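Local coordinates for core protein VP7 (Bluetongue virus, PDB 1BVP) that helps form the inner capsid of the virus as homotrimers that assemble into 260 capsomers on an inner scaffold of VP3, at residues A[302-305]-A[306-310]; A[280-283]-A[284-288]. One frame throughout, in Å; residues are numbered along the deposited sequence.

Contact 1. Residues A[302-305]-A[306-310]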
loop_
_atom_site.group_PDB
_atom_site.type_symbol
_atom_site.label_atom_id
_atom_site.label_comp_id
_atom_site.label_asym_id
_atom_site.label_seq_id
_atom_site.Cartn_x
_atom_site.Cartn_y
_atom_site.Cartn_z
ATOM N N ASN A 302 16.965 -1.405 -3.612
ATOM C CA ASN A 302 16.905 -2.862 -3.528
ATOM C C ASN A 302 18.015 -3.547 -2.743
ATOM O O ASN A 302 18.106 -4.782 -2.743
ATOM C CB ASN A 302 16.835 -3.455 -4.933
ATOM C CG ASN A 302 18.054 -3.134 -5.736
ATOM O OD1 ASN A 302 18.021 -2.244 -6.574
ATOM N ND2 ASN A 302 19.168 -3.813 -5.448
ATOM N N ASP A 303 18.859 -2.756 -2.093
ATOM C CA ASP A 303 19.956 -3.291 -1.313
ATOM C C ASP A 303 19.751 -3.009 0.169
ATOM O O ASP A 303 19.071 -2.042 0.552
ATOM C CB ASP A 303 21.279 -2.680 -1.780
ATOM C CG ASP A 303 21.270 -1.177 -1.719
ATOM O OD1 ASP A 303 20.466 -0.556 -2.442
ATOM O OD2 ASP A 303 22.054 -0.609 -0.943
ATOM N N ARG A 304 20.381 -3.843 0.987
ATOM C CA ARG A 304 20.326 -3.736 2.426
ATOM C C ARG A 304 20.639 -2.336 2.947
ATOM O O ARG A 304 19.855 -1.767 3.726
ATOM C CB ARG A 304 21.303 -4.733 3.042
ATOM C CG ARG A 304 21.294 -4.758 4.544
ATOM C CD ARG A 304 22.294 -5.750 5.092
ATOM N NE ARG A 304 22.392 -5.692 6.553
ATOM C CZ ARG A 304 23.035 -4.731 7.215
ATOM N NH1 ARG A 304 23.640 -3.739 6.549
ATOM N NH2 ARG A 304 23.091 -4.768 8.544
ATOM N N ASP A 305 21.733 -1.750 2.472
ATOM C CA ASP A 305 22.136 -0.436 2.953
ATOM C C ASP A 305 21.094 0.661 2.811
ATOM O O ASP A 305 20.782 1.373 3.790
ATOM C CB ASP A 305 23.454 0.002 2.326
ATOM C CG ASP A 305 24.653 -0.858 2.771
ATOM O OD1 ASP A 305 24.574 -1.669 3.748
ATOM O OD2 ASP A 305 25.706 -0.707 2.105
ATOM N N SER A 306 20.521 0.780 1.622
ATOM C CA SER A 306 19.516 1.810 1.384
ATOM C C SER A 306 18.315 1.605 2.267
ATOM O O SER A 306 17.850 2.555 2.914
ATOM C CB SER A 306 19.093 1.776 -0.063
ATOM O OG SER A 306 20.263 1.877 -0.838
ATOM N N ILE A 307 17.813 0.371 2.305
ATOM C CA ILE A 307 16.644 0.094 3.121
ATOM C C ILE A 307 16.910 0.418 4.593
ATOM O O ILE A 307 16.118 1.107 5.239
ATOM C CB ILE A 307 16.224 -1.349 2.988
ATOM C CG1 ILE A 307 15.971 -1.681 1.517
ATOM C CG2 ILE A 307 14.986 -1.572 3.810
ATOM C CD1 ILE A 307 14.801 -0.899 0.907
ATOM N N LEU A 308 18.051 -0.041 5.098
ATOM C CA LEU A 308 18.437 0.185 6.479
ATOM C C LEU A 308 18.506 1.665 6.791
ATOM O O LEU A 308 17.945 2.143 7.801
ATOM C CB LEU A 308 19.806 -0.399 6.718
ATOM C CG LEU A 308 20.029 -1.286 7.932
ATOM C CD1 LEU A 308 21.386 -0.922 8.456
ATOM C CD2 LEU A 308 18.983 -1.072 8.991
ATOM N N THR A 309 19.236 2.386 5.950
ATOM C CA THR A 309 19.384 3.822 6.118
ATOM C C THR A 309 18.025 4.535 6.178
ATOM O O THR A 309 17.832 5.457 6.969
ATOM C CB THR A 309 20.238 4.402 4.981
ATOM O OG1 THR A 309 21.528 3.757 4.955
ATOM C CG2 THR A 309 20.421 5.875 5.155
ATOM N N LEU A 310 17.079 4.109 5.348
ATOM C CA LEU A 310 15.760 4.716 5.353
ATOM C C LEU A 310 15.085 4.422 6.670
ATOM O O LEU A 310 14.562 5.351 7.297
ATOM C CB LEU A 310 14.890 4.225 4.177
ATOM C CG LEU A 310 15.397 4.745 2.825
ATOM C CD1 LEU A 310 14.747 3.982 1.722
ATOM C CD2 LEU A 310 15.167 6.235 2.694
#
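The carboxylate of Asp-303 is the flat group that meets Ser-306, and it does so with both oxygens. OD1 of Asp-303 takes the Ser-306 hydroxyl on its syn side, 2.9 Å from OG and 24° out of the carboxylate plane. OD2 of Asp-303 is approached from above that plane by the Ser-306 backbone N, at 3.3 Å. CG of Asp-303 stands between its own backbone N and carbonyl carbon (chi1 56°), which turns the carboxylate over the start of the helix. The second flat group, the guanidinium of Arg-304, has OD1 of Asp-305 at its edge and in its plane, a long salt bridge of 3.6 Å from NH1. CD1 of Leu-308 lies near NH1, oblique to the guanidinium plane, the two side chains running side by side. The stronger charge partner of Arg-304 is Asp-2, which pairs with NH2. With Ser-306 N bound to its carboxylate, Asp-303 is the N-cap of helix 304-323 in the helical domain of VP7, and the carboxylate probably interacts favourably with the positive end of the helix dipole. Asp-303 O accepts from Ile-307 N at 3.2 Å, the first rung of the helical ladder. Two residues on, Asp-305 O accepts two bonds from Thr-309, from N and from OG1, each at 2.8 Å; the hydroxyl comes from above the carbonyl plane. Ile-307 packs against Val-112 and Thr-116 of helix 103-116.

Contact 2. Residues A[280-283]-A[284-288]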
loop_
_atom_site.group_PDB
_atom_site.type_symbol
_atom_site.label_atom_id
_atom_site.label_comp_id
_atom_site.label_asym_id
_atom_site.label_seq_id
_atom_site.Cartn_x
_atom_site.Cartn_y
_atom_site.Cartn_z
ATOM N N GLY A 280 17.877 20.235 6.383
ATOM C CA GLY A 280 19.314 20.317 6.128
ATOM C C GLY A 280 20.078 19.058 6.535
ATOM O O GLY A 280 20.934 18.554 5.790
ATOM N N LEU A 281 19.773 18.551 7.727
ATOM C CA LEU A 281 20.416 17.360 8.284
ATOM C C LEU A 281 20.135 16.131 7.421
ATOM O O LEU A 281 21.055 15.362 7.087
ATOM C CB LEU A 281 19.851 17.113 9.682
ATOM C CG LEU A 281 20.589 16.491 10.883
ATOM C CD1 LEU A 281 19.644 15.501 11.529
ATOM C CD2 LEU A 281 21.878 15.828 10.524
ATOM N N ARG A 282 18.856 15.924 7.101
ATOM C CA ARG A 282 18.457 14.788 6.274
ATOM C C ARG A 282 19.187 14.852 4.933
ATOM O O ARG A 282 19.779 13.868 4.478
ATOM C CB ARG A 282 16.947 14.755 6.056
ATOM C CG ARG A 282 16.544 13.524 5.241
ATOM C CD ARG A 282 15.852 13.916 3.945
ATOM N NE ARG A 282 14.683 14.772 4.173
ATOM C CZ ARG A 282 14.609 16.052 3.807
ATOM N NH1 ARG A 282 15.635 16.627 3.182
ATOM N NH2 ARG A 282 13.534 16.771 4.119
ATOM N N THR A 283 19.139 16.011 4.289
ATOM C CA THR A 283 19.853 16.186 3.031
ATOM C C THR A 283 21.343 15.829 3.167
ATOM O O THR A 283 21.885 15.050 2.371
ATOM C CB THR A 283 19.775 17.616 2.591
ATOM O OG1 THR A 283 18.406 17.978 2.454
ATOM C CG2 THR A 283 20.513 17.792 1.312
ATOM N N ALA A 284 22.001 16.369 4.194
ATOM C CA ALA A 284 23.425 16.083 4.427
ATOM C C ALA A 284 23.713 14.601 4.633
ATOM O O ALA A 284 24.711 14.090 4.140
ATOM C CB ALA A 284 23.940 16.875 5.610
ATOM N N ILE A 285 22.867 13.910 5.384
ATOM C CA ILE A 285 23.075 12.490 5.607
ATOM C C ILE A 285 22.844 11.718 4.301
ATOM O O ILE A 285 23.645 10.859 3.941
ATOM C CB ILE A 285 22.132 11.958 6.728
ATOM C CG1 ILE A 285 22.436 12.653 8.050
ATOM C CG2 ILE A 285 22.253 10.457 6.877
ATOM C CD1 ILE A 285 21.375 12.439 9.088
ATOM N N LEU A 286 21.782 12.033 3.566
ATOM C CA LEU A 286 21.513 11.306 2.325
ATOM C C LEU A 286 22.569 11.544 1.224
ATOM O O LEU A 286 22.768 10.675 0.359
ATOM C CB LEU A 286 20.086 11.572 1.844
ATOM C CG LEU A 286 19.009 10.869 2.690
ATOM C CD1 LEU A 286 17.621 11.279 2.302
ATOM C CD2 LEU A 286 19.147 9.345 2.633
ATOM N N ASN A 287 23.300 12.665 1.293
ATOM C CA ASN A 287 24.368 12.957 0.304
ATOM C C ASN A 287 25.487 11.954 0.337
ATOM O O ASN A 287 26.323 11.920 -0.550
ATOM C CB ASN A 287 25.008 14.335 0.515
ATOM C CG ASN A 287 24.115 15.458 0.039
ATOM O OD1 ASN A 287 23.241 15.237 -0.812
ATOM N ND2 ASN A 287 24.309 16.665 0.583
ATOM N N ARG A 288 25.546 11.184 1.404
ATOM C CA ARG A 288 26.595 10.205 1.588
ATOM C C ARG A 288 26.105 8.840 1.159
ATOM O O ARG A 288 26.742 7.834 1.455
ATOM C CB ARG A 288 26.970 10.173 3.073
ATOM C CG ARG A 288 28.198 10.958 3.500
ATOM C CD ARG A 288 28.112 12.473 3.394
ATOM N NE ARG A 288 28.928 12.977 2.290
ATOM C CZ ARG A 288 30.138 12.524 1.942
ATOM N NH1 ARG A 288 30.764 11.547 2.614
ATOM N NH2 ARG A 288 30.663 12.949 0.799
#
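Leu-281 and Ile-285, one turn apart on the buried side of the helix, touch through CD2 of the leucine and CD1 of the isoleucine at 3.7 Å, and the two side chains cross at a slant. Both reach helix 55-73, where Leu-66 touches each of them. The aliphatic part of Arg-282 meets Leu-286 in a similar way, CD resting 3.6 Å from CD1 of the leucine. Bends at chi2 and chi3 (-120° and -56°) carry the guanidinium off toward the end of helix 263-271, where NE binds Val-270 O, while NH2 binds Ser-272 O just beyond it. Backbone bonds run through the later part of helix 276-286, one of the helices of the helical domain of VP7. Gly-280, Leu-281 and Arg-282 each accept through O from the N four residues on, and the Ile-285 N to Leu-281 O bond measures 2.9 Å. In the bond from Asn-287 N to Thr-283 O, at 3.0 Å, the hydrogen bond is less straight, with an N-H...O angle of 138°. Among the polar side chains, Thr-283 and Asn-287 lie alongside each other, with CG2 of the threonine 4.0 Å from ND2 of the asparagine. Their oxygens are held separately: Thr-283 OG1 by His-279 O, and Asn-287 OD1 by ND2 of Asn-293.

In the fold
The two contacts lie in series on consecutive helices: 280-288 covers the later part of helix 276-286 and the residues just after it, and contact 1 spans the start of helix 304-323. Their centres are 15 Å apart and their nearest atoms about 4 Å, without touching. Helix 304-323 joins them more directly further on, since its Leu-313 packs against Arg-282 and Leu-286 of contact 2. Helix 263-271 is a shared neighbour, meeting contact 1 through Leu-263 and Ile-267 and contact 2 through Tyr-271. The centre of contact 1 lies about 10 Å from the centre of the chain, against about 19 Å for that of contact 2. Neither is touched by another subunit of the trimer.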